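Local structure of probable thiol peroxidase (Aquifex aeolicus, 2YZH) at residues N71-G76 with E162-V167. The protein probably acts as a thioredoxin-dependent peroxidase, reducing hydrogen peroxide and organic hydroperoxides to water and alcohols and so protecting the cell from oxidative damage. Numbering follows the deposited sequence.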
loop_
_atom_site.group_PDB
_atom_site.type_symbol
_atom_site.label_atom_id
_atom_site.label_comp_id
_atom_site.label_asym_id
_atom_site.label_seq_id
_atom_site.Cartn_x
_atom_site.Cartn_y
_atom_site.Cartn_z
ATOM N N ASN D 71 -15.658 25.910 -5.395
ATOM C CA ASN D 71 -14.808 27.053 -5.079
ATOM C C ASN D 71 -15.657 28.326 -5.101
ATOM O O ASN D 71 -15.487 29.221 -4.268
ATOM C CB ASN D 71 -13.670 27.167 -6.098
ATOM C CG ASN D 71 -12.688 28.276 -5.754
ATOM O OD1 ASN D 71 -12.008 28.223 -4.726
ATOM N ND2 ASN D 71 -12.615 29.293 -6.612
ATOM N N GLU D 72 -16.583 28.389 -6.052
ATOM C CA GLU D 72 -17.474 29.537 -6.203
ATOM C C GLU D 72 -18.469 29.701 -5.059
ATOM O O GLU D 72 -18.535 30.758 -4.431
ATOM C CB GLU D 72 -18.265 29.421 -7.505
ATOM C CG GLU D 72 -17.470 29.670 -8.765
ATOM C CD GLU D 72 -18.256 29.317 -10.012
ATOM O OE1 GLU D 72 -19.436 29.723 -10.107
ATOM O OE2 GLU D 72 -17.696 28.638 -10.900
ATOM N N ILE D 73 -19.245 28.652 -4.798
ATOM C CA ILE D 73 -20.272 28.687 -3.761
ATOM C C ILE D 73 -19.796 28.741 -2.313
ATOM O O ILE D 73 -20.573 29.081 -1.419
ATOM C CB ILE D 73 -21.247 27.497 -3.910
ATOM C CG1 ILE D 73 -20.485 26.175 -3.808
ATOM C CG2 ILE D 73 -21.973 27.588 -5.247
ATOM C CD1 ILE D 73 -21.366 24.951 -3.990
ATOM N N MET D 74 -18.531 28.406 -2.072
ATOM C CA MET D 74 -17.999 28.447 -0.713
ATOM C C MET D 74 -17.205 29.736 -0.497
ATOM O O MET D 74 -16.671 29.970 0.584
ATOM C CB MET D 74 -17.084 27.245 -0.452
ATOM C CG MET D 74 -17.746 25.881 -0.583
ATOM S SD MET D 74 -19.154 25.634 0.512
ATOM C CE MET D 74 -18.356 25.312 2.069
ATOM N N ALA D 75 -17.136 30.568 -1.533
ATOM C CA ALA D 75 -16.394 31.826 -1.467
ATOM C C ALA D 75 -16.754 32.696 -0.263
ATOM O O ALA D 75 -17.918 33.028 -0.048
ATOM C CB ALA D 75 -16.605 32.618 -2.755
ATOM N N GLY D 76 -15.739 33.052 0.520
ATOM C CA GLY D 76 -15.939 33.906 1.680
ATOM C C GLY D 76 -16.678 33.343 2.881
ATOM O O GLY D 76 -16.879 34.060 3.863
ATOM N N GLU D 162 -27.436 20.944 -1.880
ATOM C CA GLU D 162 -27.650 20.134 -0.686
ATOM C C GLU D 162 -26.489 20.279 0.294
ATOM O O GLU D 162 -26.690 20.388 1.502
ATOM C CB GLU D 162 -27.828 18.663 -1.078
ATOM C CG GLU D 162 -28.182 17.746 0.078
ATOM C CD GLU D 162 -28.487 16.330 -0.373
ATOM O OE1 GLU D 162 -29.452 16.143 -1.148
ATOM O OE2 GLU D 162 -27.761 15.402 0.042
ATOM N N VAL D 163 -25.273 20.283 -0.236
ATOM C CA VAL D 163 -24.086 20.423 0.593
ATOM C C VAL D 163 -24.074 21.805 1.250
ATOM O O VAL D 163 -23.987 21.923 2.474
ATOM C CB VAL D 163 -22.805 20.248 -0.252
ATOM C CG1 VAL D 163 -21.583 20.443 0.613
ATOM C CG2 VAL D 163 -22.786 18.863 -0.895
ATOM N N VAL D 164 -24.170 22.845 0.427
ATOM C CA VAL D 164 -24.163 24.223 0.910
ATOM C C VAL D 164 -25.164 24.456 2.040
ATOM O O VAL D 164 -24.821 25.035 3.067
ATOM C CB VAL D 164 -24.479 25.212 -0.233
ATOM C CG1 VAL D 164 -24.513 26.638 0.304
ATOM C CG2 VAL D 164 -23.436 25.083 -1.328
ATOM N N ASN D 165 -26.398 24.002 1.852
ATOM C CA ASN D 165 -27.425 24.185 2.871
ATOM C C ASN D 165 -27.065 23.499 4.183
ATOM O O ASN D 165 -27.292 24.049 5.260
ATOM C CB ASN D 165 -28.773 23.661 2.372
ATOM C CG ASN D 165 -29.219 24.336 1.089
ATOM O OD1 ASN D 165 -29.081 25.551 0.934
ATOM N ND2 ASN D 165 -29.764 23.552 0.165
ATOM N N LYS D 166 -26.498 22.299 4.095
ATOM C CA LYS D 166 -26.115 21.567 5.292
ATOM C C LYS D 166 -25.016 22.314 6.045
ATOM O O LYS D 166 -25.078 22.460 7.268
ATOM C CB LYS D 166 -25.633 20.161 4.923
ATOM C CG LYS D 166 -25.342 19.283 6.128
ATOM C CD LYS D 166 -26.594 19.056 6.958
ATOM C CE LYS D 166 -26.290 18.229 8.189
ATOM N NZ LYS D 166 -27.518 17.941 8.992
ATOM N N VAL D 167 -24.010 22.783 5.315
ATOM C CA VAL D 167 -22.918 23.526 5.929
ATOM C C VAL D 167 -23.486 24.703 6.723
ATOM O O VAL D 167 -23.111 24.924 7.874
ATOM C CB VAL D 167 -21.937 24.061 4.866
ATOM C CG1 VAL D 167 -20.841 24.883 5.533
ATOM C CG2 VAL D 167 -21.320 22.902 4.101
#
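Ile73 lays the end of its chain against Val164 where the C-terminal end of helix 61-73, with the turn after it, meets helix 160-170, a small example of apolar packing beside a β-sheet. The tightest point lies between these two residues, where CD1 of Ile73 comes within 3.4 Å of CG2 of Val164, closer than two methyl carbons usually sit. CG1 of Ile73 follows at 4.0 Å from the same CG2, so a single branch of the valine meets the outer part of the isoleucine chain. The torsions explain the reach: CG1 of Ile73 lies between its own backbone N and carbonyl carbon (chi1 59°), and the chain then runs fully extended (chi2 -178°), carrying CD1 across to the other helix. The two side chains slant across one another, and the backbones stay apart, with the CA atoms of Ile73 and Val164 separated by 7.5 Å.

The setting is the thioredoxin fold of the peroxiredoxins. Helix 61-73, whose early part carries the predicted peroxidatic Cys63, and C-terminal helix 160-170 lie on the same face of the central sheet, and the contact joins the far end of the former to the latter.

Met74, just past the helix end, works differently from Ile73. Its chain is curled rather than extended, all three torsions turning the same way, and only its terminal CE makes the approach. CE of Met74 stands a looser 4.3 Å from CG1 of Val167 and equally far from CG2, facing both methyls. Both residues also touch Val80 of strand 80-86, Met74 reaches Val82 as well, and Val167 leans on Ile138 of strand 135-139 and on Met77. Met74 and Val167 are buried, whereas Ile73 and Val164 remain partly open to solvent.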